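Local coordinates for Exo-beta-1,3-galactanase (Bifidobacterium bifidum, PDB 5FLW), which probably hydrolyses beta-1,3-galactans from the chain end, as a putative exo-beta-1,3-galactanase of glycoside hydrolase family 43, at residues Q143-S148 and D254-E259. Numbering follows the deposited sequence.
Sequences QDEDGS and DPYNSE
Y256 reaches across from its loop to lie under E145 and to bond with its hydroxyl to the backbone of Q143. The OH donates to Q143 O at 2.7 Å, approaching from above the carbonyl plane, 44° out of it, while this oxygen itself lies at the edge of the ring. Over one ring face sits E145: its CB is 4.0 Å from the Y256 centroid, a CH-pi contact. In the conformer described, one of two, CG lies anti to the backbone N (chi1 -161°) and the extended chain runs back along the ring in the opposite direction to the tyrosine, E145 CD 3.7 Å from Y256 CD2 and the carboxylate tilted 24° from the ring plane. In this conformer one water lies 2.9 Å from E145 OE1 and accepts from N257 ND2, and two others lie between OE2 and the D254 carboxylate. D254 OD1 also accepts from Y256 N at 3.0 Å, forming an Asx turn. A leucine in place of Y256 would probably leave Q143 O without this donor and E145 without its flat aromatic support. The contact joins hairpin loops of two four-stranded sheets, blades of the five-bladed beta-propeller characteristic of family 43. Its chemistry implies a direct hold at the phenol and a hydrated, probably more adaptable link from the glutamate to D254 and N257.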
ATOM      1  N   GLN A 143       4.017  10.883   1.625  1.00 14.42           N
ATOM      2  CA  GLN A 143       5.009  11.914   1.908  1.00 19.15           C
ATOM      3  C   GLN A 143       4.618  13.180   1.149  1.00 18.28           C
ATOM      4  O   GLN A 143       4.534  13.170  -0.088  1.00 17.01           O
ATOM      5  CB  GLN A 143       6.399  11.436   1.505  1.00 14.80           C
ATOM      6  CG  GLN A 143       7.486  12.402   1.819  1.00 17.01           C
ATOM      7  CD  GLN A 143       8.843  11.798   1.594  1.00 21.62           C
ATOM      8  OE1 GLN A 143       9.195  11.417   0.463  1.00 24.52           O
ATOM      9  NE2 GLN A 143       9.613  11.667   2.672  1.00 18.57           N
ATOM     10  N   ASP A 144       4.359  14.259   1.892  1.00 16.39           N
ATOM     11  CA  ASP A 144       3.869  15.515   1.337  1.00 18.18           C
ATOM     12  C   ASP A 144       5.037  16.382   0.818  1.00 25.77           C
ATOM     13  O   ASP A 144       6.222  16.078   1.043  1.00 19.64           O
ATOM     14  CB  ASP A 144       3.012  16.243   2.377  1.00 21.46           C
ATOM     15  CG  ASP A 144       1.893  17.089   1.759  1.00 18.50           C
ATOM     16  OD1 ASP A 144       1.936  17.412   0.549  1.00 21.15           O
ATOM     17  OD2 ASP A 144       0.977  17.457   2.527  1.00 22.07           O
ATOM     18  N   GLU A 145       4.667  17.480   0.126  0.50 19.87           N
ATOM     19  CA  GLU A 145       5.656  18.315  -0.553  0.50 22.02           C
ATOM     20  C   GLU A 145       6.582  19.019   0.430  0.50 24.38           C
ATOM     21  O   GLU A 145       7.728  19.336   0.086  0.50 28.54           O
ATOM     22  CB  GLU A 145       4.959  19.343  -1.462  0.50 24.68           C
ATOM     23  CG  GLU A 145       5.871  19.952  -2.538  0.50 27.67           C
ATOM     24  CD  GLU A 145       5.103  20.536  -3.715  0.50 28.32           C
ATOM     25  OE1 GLU A 145       3.871  20.701  -3.584  0.50 31.36           O
ATOM     26  OE2 GLU A 145       5.728  20.815  -4.765  0.50 28.82           O
ATOM     27  N   ASP A 146       6.103  19.273   1.649  1.00 23.85           N
ATOM     28  CA  ASP A 146       6.904  19.902   2.693  1.00 23.03           C
ATOM     29  C   ASP A 146       7.820  18.923   3.421  1.00 25.68           C
ATOM     30  O   ASP A 146       8.501  19.342   4.363  1.00 23.76           O
ATOM     31  CB  ASP A 146       5.969  20.584   3.702  1.00 25.33           C
ATOM     32  CG  ASP A 146       5.144  19.584   4.553  1.00 33.70           C
ATOM     33  OD1 ASP A 146       5.015  18.378   4.227  1.00 24.63           O
ATOM     34  OD2 ASP A 146       4.548  20.034   5.554  1.00 42.62           O
ATOM     35  N   GLY A 147       7.809  17.632   3.049  1.00 22.41           N
ATOM     36  CA  GLY A 147       8.628  16.621   3.693  1.00 23.83           C
ATOM     37  C   GLY A 147       7.959  15.890   4.835  1.00 19.51           C
ATOM     38  O   GLY A 147       8.566  14.979   5.402  1.00 17.69           O
ATOM     39  N   SER A 148       6.747  16.279   5.221  1.00 18.57           N
ATOM     40  CA  SER A 148       6.054  15.549   6.271  1.00 17.60           C
ATOM     41  C   SER A 148       5.704  14.145   5.802  1.00 17.76           C
ATOM     42  O   SER A 148       5.312  13.940   4.646  1.00 17.40           O
ATOM     43  CB  SER A 148       4.787  16.279   6.675  1.00 20.93           C
ATOM     44  OG  SER A 148       5.142  17.487   7.310  1.00 31.27           O
ATOM     45  N   ASP A 254       6.960  15.651 -11.550  1.00 34.21           N
ATOM     46  CA  ASP A 254       6.465  16.301 -10.341  1.00 24.48           C
ATOM     47  C   ASP A 254       5.395  15.404  -9.730  1.00 24.75           C
ATOM     48  O   ASP A 254       4.273  15.339 -10.261  1.00 27.58           O
ATOM     49  CB  ASP A 254       5.875  17.679 -10.642  1.00 26.52           C
ATOM     50  CG  ASP A 254       5.462  18.417  -9.387  1.00 29.51           C
ATOM     51  OD1 ASP A 254       5.501  17.810  -8.286  1.00 27.17           O
ATOM     52  OD2 ASP A 254       5.105  19.616  -9.500  1.00 31.43           O
ATOM     53  N   PRO A 255       5.678  14.726  -8.625  1.00 26.07           N
ATOM     54  CA  PRO A 255       4.673  13.800  -8.063  1.00 24.37           C
ATOM     55  C   PRO A 255       3.426  14.493  -7.550  1.00 22.74           C
ATOM     56  O   PRO A 255       2.406  13.818  -7.342  1.00 23.14           O
ATOM     57  CB  PRO A 255       5.435  13.082  -6.947  1.00 24.11           C
ATOM     58  CG  PRO A 255       6.525  14.024  -6.587  1.00 27.54           C
ATOM     59  CD  PRO A 255       6.921  14.756  -7.836  1.00 24.55           C
ATOM     60  N   TYR A 256       3.489  15.804  -7.313  1.00 21.68           N
ATOM     61  CA  TYR A 256       2.387  16.584  -6.763  1.00 21.50           C
ATOM     62  C   TYR A 256       1.571  17.320  -7.823  1.00 22.63           C
ATOM     63  O   TYR A 256       0.564  17.938  -7.484  1.00 22.89           O
ATOM     64  CB  TYR A 256       2.909  17.543  -5.673  1.00 21.85           C
ATOM     65  CG  TYR A 256       3.730  16.796  -4.639  1.00 20.88           C
ATOM     66  CD1 TYR A 256       3.110  15.949  -3.719  1.00 19.66           C
ATOM     67  CD2 TYR A 256       5.130  16.901  -4.600  1.00 24.87           C
ATOM     68  CE1 TYR A 256       3.855  15.251  -2.785  1.00 20.57           C
ATOM     69  CE2 TYR A 256       5.892  16.198  -3.660  1.00 21.26           C
ATOM     70  CZ  TYR A 256       5.250  15.376  -2.763  1.00 24.14           C
ATOM     71  OH  TYR A 256       5.978  14.656  -1.828  1.00 22.30           O
ATOM     72  N   ASN A 257       1.968  17.250  -9.089  1.00 23.39           N
ATOM     73  CA  ASN A 257       1.235  17.874 -10.191  1.00 24.60           C
ATOM     74  C   ASN A 257       1.382  17.011 -11.437  1.00 24.69           C
ATOM     75  O   ASN A 257       1.730  17.482 -12.514  1.00 27.50           O
ATOM     76  CB  ASN A 257       1.699  19.310 -10.429  1.00 26.18           C
ATOM     77  CG  ASN A 257       1.267  20.230  -9.328  1.00 26.28           C
ATOM     78  OD1 ASN A 257       0.079  20.544  -9.223  1.00 32.15           O
ATOM     79  ND2 ASN A 257       2.209  20.650  -8.478  1.00 29.98           N
ATOM     80  N   SER A 258       1.092  15.731 -11.293  1.00 25.57           N
ATOM     81  CA  SER A 258       1.311  14.771 -12.356  1.00 26.17           C
ATOM     82  C   SER A 258       0.038  14.655 -13.194  1.00 23.79           C
ATOM     83  O   SER A 258      -1.073  14.887 -12.708  1.00 23.96           O
ATOM     84  CB  SER A 258       1.748  13.435 -11.731  1.00 22.31           C
ATOM     85  OG  SER A 258       1.788  12.384 -12.682  1.00 28.75           O
ATOM     86  N   GLU A 259       0.214  14.346 -14.475  1.00 24.54           N
ATOM     87  CA  GLU A 259      -0.899  14.094 -15.384  1.00 27.37           C
ATOM     88  C   GLU A 259      -1.130  12.623 -15.660  1.00 28.69           C
ATOM     89  O   GLU A 259      -2.104  12.281 -16.341  1.00 27.98           O
ATOM     90  CB  GLU A 259      -0.729  14.845 -16.714  1.00 26.89           C
ATOM     91  CG  GLU A 259      -0.629  16.385 -16.602  1.00 32.24           C
ATOM     92  CD  GLU A 259      -1.924  17.068 -16.085  1.00 48.46           C
ATOM     93  OE1 GLU A 259      -3.058  16.573 -16.370  1.00 61.32           O
ATOM     94  OE2 GLU A 259      -1.821  18.131 -15.395  1.00 65.93           O
TER
HETATM   95  O   HOH W   1       5.361  21.307  -7.144  1.00 40.95           O
HETATM   96  O   HOH W   2       7.219  19.017  -6.683  1.00 43.69           O
HETATM   97  O   HOH W   3       1.909  21.650  -5.488  1.00 50.71           O